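Local atomic coordinates of endoglucanase A (Clostridium cellulolyticum, PDB entry 1EDG), a protein that hydrolyses internal beta-1,4-glucosidic bonds of cellulose, acting as an endoglucanase of glycoside hydrolase family 5. Residues 133-138 with 193-198; 216-221 with 246-251; 287-292 with 328-333; 317-322 with 362-367. All coordinates share one frame; numbering follows the deposited sequence.

Contact 1 of 4, residues 133-138 with 193-198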
# COMPACT_ATOMS: atom_id res chain seq x y z
N PRO A 133 13.45 -9.79 8.83
CA PRO A 133 14.16 -8.66 9.43
C PRO A 133 14.75 -8.82 10.83
O PRO A 133 14.27 -8.22 11.79
CB PRO A 133 13.12 -7.55 9.38
CG PRO A 133 11.86 -8.29 9.67
CD PRO A 133 12.00 -9.52 8.79
N SER A 134 15.79 -9.64 10.94
CA SER A 134 16.50 -9.84 12.21
C SER A 134 17.94 -10.16 11.82
O SER A 134 18.19 -10.68 10.72
CB SER A 134 15.88 -10.96 13.06
OG SER A 134 16.20 -12.25 12.58
N SER A 135 18.89 -9.81 12.68
CA SER A 135 20.30 -10.03 12.39
C SER A 135 20.71 -11.45 11.99
O SER A 135 21.53 -11.62 11.09
CB SER A 135 21.17 -9.54 13.55
OG SER A 135 21.13 -8.12 13.63
N GLN A 136 20.12 -12.45 12.62
CA GLN A 136 20.48 -13.83 12.29
C GLN A 136 20.15 -14.17 10.84
O GLN A 136 20.81 -15.01 10.22
CB GLN A 136 19.79 -14.83 13.22
CG GLN A 136 20.27 -16.26 13.01
CD GLN A 136 19.68 -17.25 14.00
OE1 GLN A 136 18.50 -17.17 14.36
NE2 GLN A 136 20.50 -18.19 14.45
N TYR A 137 19.17 -13.47 10.27
CA TYR A 137 18.76 -13.73 8.90
C TYR A 137 19.16 -12.69 7.86
O TYR A 137 18.67 -12.73 6.73
CB TYR A 137 17.25 -13.97 8.86
CG TYR A 137 16.84 -15.20 9.63
CD1 TYR A 137 16.93 -16.46 9.05
CD2 TYR A 137 16.40 -15.10 10.94
CE1 TYR A 137 16.59 -17.61 9.77
CE2 TYR A 137 16.07 -16.24 11.67
CZ TYR A 137 16.17 -17.48 11.08
OH TYR A 137 15.85 -18.61 11.80
N MET A 138 20.12 -11.82 8.19
CA MET A 138 20.54 -10.79 7.25
C MET A 138 21.16 -11.28 5.96
O MET A 138 20.93 -10.70 4.90
CB MET A 138 21.48 -9.78 7.93
CG MET A 138 20.76 -8.61 8.60
SD MET A 138 19.73 -7.61 7.46
CE MET A 138 18.11 -8.33 7.79
N ILE A 193 14.24 -3.01 13.38
CA ILE A 193 14.18 -1.68 12.78
C ILE A 193 15.49 -1.36 12.05
O ILE A 193 15.48 -0.82 10.94
CB ILE A 193 13.89 -0.61 13.86
CG1 ILE A 193 12.44 -0.74 14.34
CG2 ILE A 193 14.19 0.80 13.33
CD1 ILE A 193 12.09 0.17 15.52
N ASN A 194 16.61 -1.70 12.68
CA ASN A 194 17.92 -1.46 12.07
C ASN A 194 18.07 -2.32 10.82
O ASN A 194 18.55 -1.85 9.78
CB ASN A 194 19.04 -1.73 13.07
CG ASN A 194 19.00 -0.79 14.27
OD1 ASN A 194 18.54 0.35 14.17
ND2 ASN A 194 19.47 -1.27 15.42
N CYS A 195 17.62 -3.57 10.90
CA CYS A 195 17.69 -4.49 9.77
C CYS A 195 16.82 -3.96 8.61
O CYS A 195 17.20 -4.08 7.45
CB CYS A 195 17.22 -5.89 10.17
SG CYS A 195 18.42 -6.82 11.16
N ILE A 196 15.67 -3.39 8.95
CA ILE A 196 14.76 -2.84 7.94
C ILE A 196 15.43 -1.64 7.26
O ILE A 196 15.34 -1.48 6.04
CB ILE A 196 13.39 -2.47 8.56
CG1 ILE A 196 12.66 -3.76 8.96
CG2 ILE A 196 12.56 -1.63 7.59
CD1 ILE A 196 11.40 -3.55 9.78
N ASN A 197 16.15 -0.83 8.04
CA ASN A 197 16.86 0.32 7.47
C ASN A 197 17.88 -0.19 6.44
O ASN A 197 18.01 0.37 5.35
CB ASN A 197 17.59 1.13 8.57
CG ASN A 197 16.64 1.97 9.41
OD1 ASN A 197 15.56 2.36 8.97
ND2 ASN A 197 17.05 2.27 10.64
N GLN A 198 18.58 -1.27 6.79
CA GLN A 198 19.58 -1.87 5.90
C GLN A 198 18.95 -2.45 4.63
O GLN A 198 19.44 -2.22 3.53
CB GLN A 198 20.38 -2.95 6.64
CG GLN A 198 21.23 -2.41 7.81
CD GLN A 198 21.93 -3.51 8.61
OE1 GLN A 198 21.71 -3.66 9.82
NE2 GLN A 198 22.79 -4.27 7.94
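The thiol of Cys-195 presses into the loop and short 3-10 turn leading into helix 138-155, its SG lying 3.4 Å from both Ser-134 C and Ser-135 N. Met-138 closes over the same cysteine from the start of that helix: its chain bends at chi2 and chi3, which swings the methyl inward until CE sits 3.5 Å from Cys-195 CB, with the SD of Met-138 4.0 Å from Cys-195 SG. The next residue, Ile-196, brings its CG1 to 3.8 Å from Pro-133 CB. A flexible thioether and a small thiol suit this place, since the first can fold round a neighbour and the second can approach a backbone closely.

The turn is held by its own backbone, Tyr-137 N bonding to Ser-134 O. Polar ties to the preceding turn of helix 187-209 fix its position: Ser-135 OG hydrogen-bonds Asp-191 OD1, and Ser-192 OG bonds to Pro-133 O. The loop after strand 116-120 of the (beta/alpha)8 barrel thus rests on an outer helix. Directional bonding comes from the flanking serine and aspartate, while van der Waals packing of sulfur and methyl groups on one another and on the Ser-134 to Ser-135 peptide supplies close, polarisable contact.

Contact 2 of 4, residues 216-221 with 246-251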
# COMPACT_ATOMS: atom_id res chain seq x y z
N SER A 216 16.01 7.14 -11.94
CA SER A 216 15.24 8.31 -11.53
C SER A 216 13.81 8.10 -11.06
O SER A 216 13.15 9.06 -10.66
CB SER A 216 15.26 9.34 -12.67
OG SER A 216 14.73 8.79 -13.87
N ARG A 217 13.31 6.87 -11.08
CA ARG A 217 11.93 6.64 -10.65
C ARG A 217 11.74 6.77 -9.14
O ARG A 217 12.71 6.73 -8.38
CB ARG A 217 11.41 5.28 -11.16
CG ARG A 217 11.75 4.07 -10.31
CD ARG A 217 11.03 2.80 -10.81
NE ARG A 217 11.58 2.31 -12.07
CZ ARG A 217 11.06 2.54 -13.27
NH1 ARG A 217 9.94 3.25 -13.40
NH2 ARG A 217 11.68 2.10 -14.36
N TYR A 218 10.50 7.00 -8.71
CA TYR A 218 10.20 7.12 -7.29
C TYR A 218 10.18 5.73 -6.65
O TYR A 218 9.72 4.75 -7.26
CB TYR A 218 8.85 7.81 -7.08
CG TYR A 218 8.89 9.30 -7.30
CD1 TYR A 218 8.76 9.84 -8.58
CD2 TYR A 218 9.09 10.17 -6.23
CE1 TYR A 218 8.82 11.22 -8.78
CE2 TYR A 218 9.16 11.54 -6.42
CZ TYR A 218 9.02 12.06 -7.70
OH TYR A 218 9.09 13.42 -7.88
N LEU A 219 10.70 5.64 -5.43
CA LEU A 219 10.75 4.39 -4.68
C LEU A 219 10.06 4.58 -3.33
O LEU A 219 10.15 5.66 -2.75
CB LEU A 219 12.21 3.97 -4.46
CG LEU A 219 13.10 3.86 -5.71
CD1 LEU A 219 14.53 3.50 -5.33
CD2 LEU A 219 12.54 2.81 -6.68
N MET A 220 9.38 3.55 -2.84
CA MET A 220 8.69 3.63 -1.55
C MET A 220 9.35 2.75 -0.50
O MET A 220 9.73 1.61 -0.79
CB MET A 220 7.22 3.22 -1.70
CG MET A 220 6.35 4.24 -2.43
SD MET A 220 4.73 3.57 -2.91
CE MET A 220 3.97 3.28 -1.31
N CYS A 221 9.45 3.28 0.72
CA CYS A 221 10.07 2.56 1.82
C CYS A 221 9.25 2.66 3.10
O CYS A 221 8.87 3.77 3.51
CB CYS A 221 11.47 3.11 2.10
SG CYS A 221 12.62 2.98 0.72
N ASN A 246 17.07 13.96 -6.20
CA ASN A 246 16.64 14.81 -5.10
C ASN A 246 15.20 14.50 -4.76
O ASN A 246 14.32 14.57 -5.62
CB ASN A 246 16.80 16.29 -5.48
CG ASN A 246 16.40 17.22 -4.35
OD1 ASN A 246 16.86 17.08 -3.21
ND2 ASN A 246 15.52 18.17 -4.65
N ASN A 247 14.98 14.07 -3.52
CA ASN A 247 13.64 13.78 -3.00
C ASN A 247 12.87 12.75 -3.83
O ASN A 247 11.70 12.98 -4.18
CB ASN A 247 12.86 15.11 -2.92
CG ASN A 247 11.70 15.06 -1.96
OD1 ASN A 247 11.73 14.35 -0.96
ND2 ASN A 247 10.67 15.85 -2.24
N LYS A 248 13.51 11.63 -4.15
CA LYS A 248 12.85 10.57 -4.94
C LYS A 248 12.40 9.37 -4.09
O LYS A 248 12.00 8.34 -4.64
CB LYS A 248 13.77 10.10 -6.07
CG LYS A 248 13.88 11.07 -7.23
CD LYS A 248 12.52 11.26 -7.89
CE LYS A 248 12.62 12.16 -9.10
NZ LYS A 248 12.94 13.55 -8.71
N ILE A 249 12.48 9.50 -2.77
CA ILE A 249 12.08 8.41 -1.87
C ILE A 249 10.80 8.80 -1.14
O ILE A 249 10.72 9.87 -0.52
CB ILE A 249 13.19 8.07 -0.81
CG1 ILE A 249 14.54 7.77 -1.50
CG2 ILE A 249 12.75 6.89 0.04
CD1 ILE A 249 14.50 6.61 -2.46
N ILE A 250 9.80 7.94 -1.24
CA ILE A 250 8.49 8.15 -0.63
C ILE A 250 8.32 7.24 0.59
O ILE A 250 8.63 6.05 0.53
CB ILE A 250 7.36 7.83 -1.64
CG1 ILE A 250 7.51 8.69 -2.89
CG2 ILE A 250 5.99 8.04 -1.01
CD1 ILE A 250 6.58 8.28 -4.02
N VAL A 251 7.82 7.79 1.69
CA VAL A 251 7.58 7.01 2.90
C VAL A 251 6.24 6.29 2.75
O VAL A 251 5.24 6.89 2.34
CB VAL A 251 7.52 7.92 4.16
CG1 VAL A 251 7.32 7.08 5.41
CG2 VAL A 251 8.79 8.75 4.26
O HOH W 1 11.08 14.79 -6.42
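Tyr-218 turns its CG beside the backbone N (chi1 -76°), while Lys-248 bends at chi2 and again at chi4; together these torsions lay the lysine chain over the phenol ring. Lys-248 CD sits 3.6 Å from the centroid of the Tyr-218 ring and almost on its normal, a CH-pi contact over the face. The methylenes therefore do apolar work, and the bend at chi4 turns the ammonium toward the hydroxyl end of the ring. There a water is shared by three groups: it receives a bond from Lys-248 NZ, gives one to Asn-247 O at 2.9 Å, and bonds with Tyr-218 OH at 2.8 Å. Ile-250 adds its CD1, 3.8 Å from Tyr-218 CD2, and Phe-25 stacks with the same ring.

Beyond this polar rim, strands 219-222 and 249-254 pair as parallel neighbours in the closed sheet of the (beta/alpha)8 barrel, with helix 228-232 between them in a beta-alpha-beta unit. Leu-219 N bonds to Lys-248 O, Ile-250 N to Leu-219 O at 2.8 Å and nearly straight (177°), and Cys-221 N to Ile-250 O. Leu-219, Cys-221, Ile-249 and Val-251 point to one face of the sheet, where helix 187-209 covers Leu-219 and Cys-221. Met-220 and Ile-250 point to the other, Met-220 CG lying 3.8 Å from Ile-250 CB. The beta-branched Ile-249, Ile-250 and Val-251 suit extended strands, and the unbranched methionine can fit its chain among neighbours inside the barrel. The chemistry thus divides: amide bonding and apolar side chains in the core, and just before the N-terminal ends of the two strands an aromatic ring that accepts a lysine's methylenes while a water bonds with its hydroxyl.

Contact 3 of 4, residues 287-292 with 328-333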
# COMPACT_ATOMS: atom_id res chain seq x y z
N TRP A 287 -4.59 11.80 14.71
CA TRP A 287 -3.35 11.73 15.48
C TRP A 287 -2.13 11.33 14.66
O TRP A 287 -1.13 12.05 14.63
CB TRP A 287 -3.49 10.83 16.72
CG TRP A 287 -3.38 9.35 16.43
CD1 TRP A 287 -4.39 8.50 16.09
CD2 TRP A 287 -2.17 8.57 16.40
NE1 TRP A 287 -3.90 7.25 15.84
CE2 TRP A 287 -2.54 7.25 16.02
CE3 TRP A 287 -0.82 8.85 16.65
CZ2 TRP A 287 -1.60 6.22 15.88
CZ3 TRP A 287 0.12 7.82 16.50
CH2 TRP A 287 -0.28 6.52 16.12
N PHE A 288 -2.23 10.22 13.92
CA PHE A 288 -1.10 9.77 13.13
C PHE A 288 -0.84 10.66 11.92
O PHE A 288 0.31 10.80 11.48
CB PHE A 288 -1.23 8.29 12.74
CG PHE A 288 -2.21 8.02 11.63
CD1 PHE A 288 -3.56 7.82 11.89
CD2 PHE A 288 -1.77 7.98 10.30
CE1 PHE A 288 -4.46 7.58 10.86
CE2 PHE A 288 -2.66 7.75 9.27
CZ PHE A 288 -4.01 7.55 9.55
N MET A 289 -1.90 11.28 11.40
CA MET A 289 -1.75 12.16 10.25
C MET A 289 -0.97 13.41 10.65
O MET A 289 -0.18 13.92 9.86
CB MET A 289 -3.12 12.54 9.68
CG MET A 289 -3.85 11.36 9.11
SD MET A 289 -5.26 11.83 8.13
CE MET A 289 -5.95 10.19 7.67
N ASP A 290 -1.20 13.90 11.86
CA ASP A 290 -0.48 15.08 12.35
C ASP A 290 1.00 14.74 12.53
O ASP A 290 1.87 15.54 12.20
CB ASP A 290 -1.08 15.59 13.66
CG ASP A 290 -2.37 16.37 13.45
OD1 ASP A 290 -2.55 16.96 12.37
OD2 ASP A 290 -3.19 16.41 14.38
N ASN A 291 1.28 13.53 13.02
CA ASN A 291 2.66 13.09 13.18
C ASN A 291 3.35 13.07 11.82
O ASN A 291 4.48 13.53 11.67
CB ASN A 291 2.71 11.68 13.79
CG ASN A 291 2.34 11.67 15.26
OD1 ASN A 291 2.21 12.73 15.88
ND2 ASN A 291 2.16 10.48 15.82
N ILE A 292 2.65 12.53 10.83
CA ILE A 292 3.17 12.45 9.47
C ILE A 292 3.38 13.84 8.88
O ILE A 292 4.41 14.09 8.23
CB ILE A 292 2.23 11.61 8.57
CG1 ILE A 292 2.26 10.14 9.01
CG2 ILE A 292 2.64 11.74 7.11
CD1 ILE A 292 1.22 9.28 8.34
N ALA A 328 -10.34 13.35 3.37
CA ALA A 328 -10.28 14.81 3.46
C ALA A 328 -9.15 15.26 4.38
O ALA A 328 -8.40 16.18 4.04
CB ALA A 328 -11.61 15.37 3.94
N GLN A 329 -9.01 14.62 5.53
CA GLN A 329 -7.96 14.97 6.49
C GLN A 329 -6.57 14.67 5.92
O GLN A 329 -5.62 15.42 6.14
CB GLN A 329 -8.17 14.23 7.81
CG GLN A 329 -9.41 14.68 8.59
CD GLN A 329 -9.31 16.10 9.13
OE1 GLN A 329 -8.24 16.70 9.18
NE2 GLN A 329 -10.44 16.65 9.54
N ALA A 330 -6.45 13.58 5.16
CA ALA A 330 -5.17 13.23 4.55
C ALA A 330 -4.81 14.26 3.46
O ALA A 330 -3.68 14.74 3.39
CB ALA A 330 -5.22 11.81 3.96
N LYS A 331 -5.80 14.62 2.63
CA LYS A 331 -5.59 15.58 1.55
C LYS A 331 -5.11 16.93 2.09
O LYS A 331 -4.22 17.56 1.51
CB LYS A 331 -6.88 15.72 0.73
CG LYS A 331 -6.77 16.57 -0.53
CD LYS A 331 -7.11 18.01 -0.23
CE LYS A 331 -7.09 18.88 -1.47
NZ LYS A 331 -7.27 20.31 -1.08
N ALA A 332 -5.69 17.36 3.21
CA ALA A 332 -5.32 18.63 3.83
C ALA A 332 -3.85 18.65 4.25
O ALA A 332 -3.27 19.72 4.42
CB ALA A 332 -6.22 18.91 5.04
N ARG A 333 -3.26 17.47 4.43
CA ARG A 333 -1.86 17.36 4.83
C ARG A 333 -0.97 16.84 3.69
O ARG A 333 0.17 16.42 3.92
CB ARG A 333 -1.74 16.46 6.06
CG ARG A 333 -2.44 17.02 7.31
CD ARG A 333 -2.71 15.91 8.30
NE ARG A 333 -3.33 16.36 9.55
CZ ARG A 333 -4.62 16.65 9.69
NH1 ARG A 333 -5.45 16.54 8.66
NH2 ARG A 333 -5.09 17.04 10.88
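Met-289 extends from its helix across the backbone of residues 329 and 330, its SD 3.6 Å from Ala-330 N and 3.8 Å from Gln-329 CB. The chain is straight beyond CG (chi2 -167°, chi3 -178°), which carries the methyl onward to Ala-330, Met-289 CE lying 4.1 Å from Ala-330 CB. Alanine suits this place because its short side chain lets the long methionine come close to the helix backbone. At its base, Met-289 CB also packs on the aliphatic part of Arg-333, 3.7 Å from CD.

Arg-333 then turns its charged end to Asp-290. Two nitrogens grip a single oxygen side-on: NH2 of Arg-333 lies 2.9 Å and its NE 3.0 Å from Asp-290 OD1. The oxygen sits in the guanidinium plane, but the carboxylate is turned 39° from that plane; NH2 approaches on the syn side and NE from above the carboxylate plane, both from the same face. The remaining terminal nitrogen, Arg-333 NH1, is held within its own segment by Gln-329, bonding both to the backbone O and, at 2.8 Å, to side-chain OE1. These bonds fix the rotation of the guanidinium and present its NE-NH2 edge to the aspartate. The opposite charges probably stabilise each other, since the arginine is buried.

Helix 279-297 is thereby joined to the C-terminal end of helix 316-332, and Arg-333 O adds a bond to Thr-297 OG1. Apolar packing beside a salt bridge here links two successive outer helices of the (beta/alpha)8 barrel, flanking strand 303-308 in the sequence, as is expected of a TIM-barrel shell.

Contact 4 of 4, residues 317-322 with 362-367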
# COMPACT_ATOMS: atom_id res chain seq x y z
N LYS A 317 -23.78 4.12 6.22
CA LYS A 317 -23.65 5.54 6.56
C LYS A 317 -22.38 5.86 7.34
O LYS A 317 -21.64 6.78 6.97
CB LYS A 317 -24.88 6.03 7.33
CG LYS A 317 -24.87 7.53 7.65
CD LYS A 317 -26.19 7.96 8.27
CE LYS A 317 -26.19 9.44 8.64
NZ LYS A 317 -25.41 9.72 9.88
N THR A 318 -22.12 5.08 8.38
CA THR A 318 -20.93 5.29 9.21
C THR A 318 -19.65 5.13 8.39
O THR A 318 -18.71 5.90 8.55
CB THR A 318 -20.93 4.34 10.42
OG1 THR A 318 -22.15 4.50 11.15
CG2 THR A 318 -19.75 4.65 11.34
N ARG A 319 -19.63 4.15 7.49
CA ARG A 319 -18.46 3.94 6.65
C ARG A 319 -18.28 5.05 5.61
O ARG A 319 -17.15 5.43 5.29
CB ARG A 319 -18.48 2.55 5.98
CG ARG A 319 -18.27 1.40 6.97
CD ARG A 319 -17.78 0.11 6.29
NE ARG A 319 -18.72 -0.42 5.30
CZ ARG A 319 -18.37 -1.11 4.22
NH1 ARG A 319 -17.09 -1.38 3.98
NH2 ARG A 319 -19.29 -1.54 3.37
N VAL A 320 -19.38 5.60 5.10
CA VAL A 320 -19.29 6.69 4.13
C VAL A 320 -18.68 7.91 4.84
O VAL A 320 -17.76 8.56 4.33
CB VAL A 320 -20.68 7.08 3.56
CG1 VAL A 320 -20.57 8.34 2.70
CG2 VAL A 320 -21.24 5.93 2.72
N GLU A 321 -19.18 8.19 6.05
CA GLU A 321 -18.69 9.32 6.84
C GLU A 321 -17.22 9.15 7.23
O GLU A 321 -16.41 10.08 7.06
CB GLU A 321 -19.57 9.51 8.08
CG GLU A 321 -20.98 10.00 7.73
CD GLU A 321 -21.95 9.93 8.89
OE1 GLU A 321 -21.79 9.04 9.76
OE2 GLU A 321 -22.89 10.75 8.93
N TYR A 322 -16.86 7.96 7.70
CA TYR A 322 -15.48 7.65 8.09
C TYR A 322 -14.51 7.78 6.92
O TYR A 322 -13.49 8.48 7.03
CB TYR A 322 -15.40 6.25 8.72
CG TYR A 322 -13.98 5.73 8.92
CD1 TYR A 322 -13.21 6.13 10.01
CD2 TYR A 322 -13.43 4.82 8.01
CE1 TYR A 322 -11.90 5.63 10.19
CE2 TYR A 322 -12.14 4.33 8.18
CZ TYR A 322 -11.38 4.73 9.26
OH TYR A 322 -10.11 4.22 9.41
N PHE A 362 -18.96 -1.13 -8.48
CA PHE A 362 -18.82 -1.00 -7.04
C PHE A 362 -20.10 -1.32 -6.28
O PHE A 362 -21.19 -0.87 -6.64
CB PHE A 362 -18.32 0.41 -6.69
CG PHE A 362 -16.92 0.69 -7.16
CD1 PHE A 362 -16.69 1.15 -8.45
CD2 PHE A 362 -15.84 0.50 -6.31
CE1 PHE A 362 -15.39 1.41 -8.89
CE2 PHE A 362 -14.54 0.77 -6.74
CZ PHE A 362 -14.31 1.22 -8.03
N LYS A 363 -19.96 -2.10 -5.21
CA LYS A 363 -21.08 -2.51 -4.38
C LYS A 363 -21.52 -1.49 -3.34
O LYS A 363 -22.69 -1.48 -2.93
CB LYS A 363 -20.77 -3.85 -3.71
CG LYS A 363 -20.98 -5.05 -4.63
CD LYS A 363 -22.46 -5.37 -4.76
CE LYS A 363 -22.74 -6.35 -5.89
NZ LYS A 363 -22.64 -5.69 -7.24
N PHE A 364 -20.60 -0.64 -2.89
CA PHE A 364 -20.93 0.40 -1.91
C PHE A 364 -20.43 1.69 -2.55
O PHE A 364 -19.54 2.36 -2.01
CB PHE A 364 -20.18 0.14 -0.60
CG PHE A 364 -20.41 -1.23 -0.03
CD1 PHE A 364 -21.58 -1.52 0.67
CD2 PHE A 364 -19.45 -2.23 -0.19
CE1 PHE A 364 -21.80 -2.80 1.19
CE2 PHE A 364 -19.66 -3.51 0.34
CZ PHE A 364 -20.83 -3.80 1.03
N PRO A 365 -21.06 2.10 -3.67
CA PRO A 365 -20.66 3.32 -4.39
C PRO A 365 -20.60 4.62 -3.60
O PRO A 365 -19.74 5.46 -3.89
CB PRO A 365 -21.65 3.37 -5.55
CG PRO A 365 -22.88 2.75 -4.98
CD PRO A 365 -22.33 1.58 -4.20
N GLU A 366 -21.47 4.80 -2.61
CA GLU A 366 -21.47 6.03 -1.81
C GLU A 366 -20.13 6.23 -1.09
O GLU A 366 -19.65 7.35 -0.98
CB GLU A 366 -22.60 6.03 -0.79
CG GLU A 366 -24.01 6.02 -1.38
CD GLU A 366 -24.59 4.63 -1.55
OE1 GLU A 366 -23.82 3.63 -1.58
OE2 GLU A 366 -25.83 4.52 -1.64
N ILE A 367 -19.54 5.13 -0.62
CA ILE A 367 -18.25 5.21 0.07
C ILE A 367 -17.18 5.71 -0.89
O ILE A 367 -16.47 6.67 -0.60
CB ILE A 367 -17.80 3.83 0.63
CG1 ILE A 367 -18.75 3.37 1.74
CG2 ILE A 367 -16.36 3.91 1.15
CD1 ILE A 367 -18.48 1.94 2.22
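Helix 316-332 and the first turn of helix 365-374 come close at Val-320 and Ile-367, whose CA atoms are only 4.4 Å apart. Val-320 fills this near approach with its CG2 branch, which meets Ile-367 CG1 at 3.7 Å and Glu-366 CB at 3.8 Å; a compact beta-branched residue suits backbones lying this close together.

Arg-319 works on two partners at once. Its chain bends at chi3 (-61°), bringing the guanidinium over the end of Ile-367, whose CD1 lies 3.6 Å from Arg-319 CZ, above the centre of the flat group. An isoleucine reaches it because CD1 runs out at the end of an extended chain. The edge of the same guanidinium faces Phe-364. Arg-319 NH2 stands over the middle of that ring, 3.5 Å from Phe-364 CD1, and CZ of Arg-319 is 4.6 Å from the ring centroid, only 4° off the normal. The planes are 80° apart, so this cation-pi contact is T-shaped, an N-H edge directed at the pi cloud rather than a flat stack. On the opposite face of the ring lies Lys-363 CB.

Outside the two segments, Arg-319 NH1 bonds to Ala-310 O, which helps to fix the guanidinium, while Asp-312 offers NH2 a weak, long ion pair. Glu-366 directs its carboxylate away, to Asp-3 N near the chain start. Phe-364 stands at the N-cap position of helix 365-374, so the cation-pi contact sits just where that helix begins. The arrangement is helix-to-helix packing on the outer layer of the TIM barrel, joining helix 316-332 to helix 365-374, the last helix of the chain.

How the contacts relate
Contact 2 is the one in the barrel wall, pairing neighbouring strands 219-222 and 249-254, and it alone among the four relies on backbone hydrogen bonding across its segments. The other three belong to the surrounding layer, yet contacts 3 and 4 are buried and only contact 1 is partly buried. Contact 1 seats a loop on helix 187-209, the helix that precedes strand 219-222 and also covers it, using sulfur and carbon packing. Contacts 3 and 4 share helix 316-332, meeting it near opposite ends, with centres about 20 Å apart, and each engages a buried arginine: one paired with a carboxylate, the other with an aromatic ring. Contacts 1 and 4 lie on opposite sides of the chain's centre.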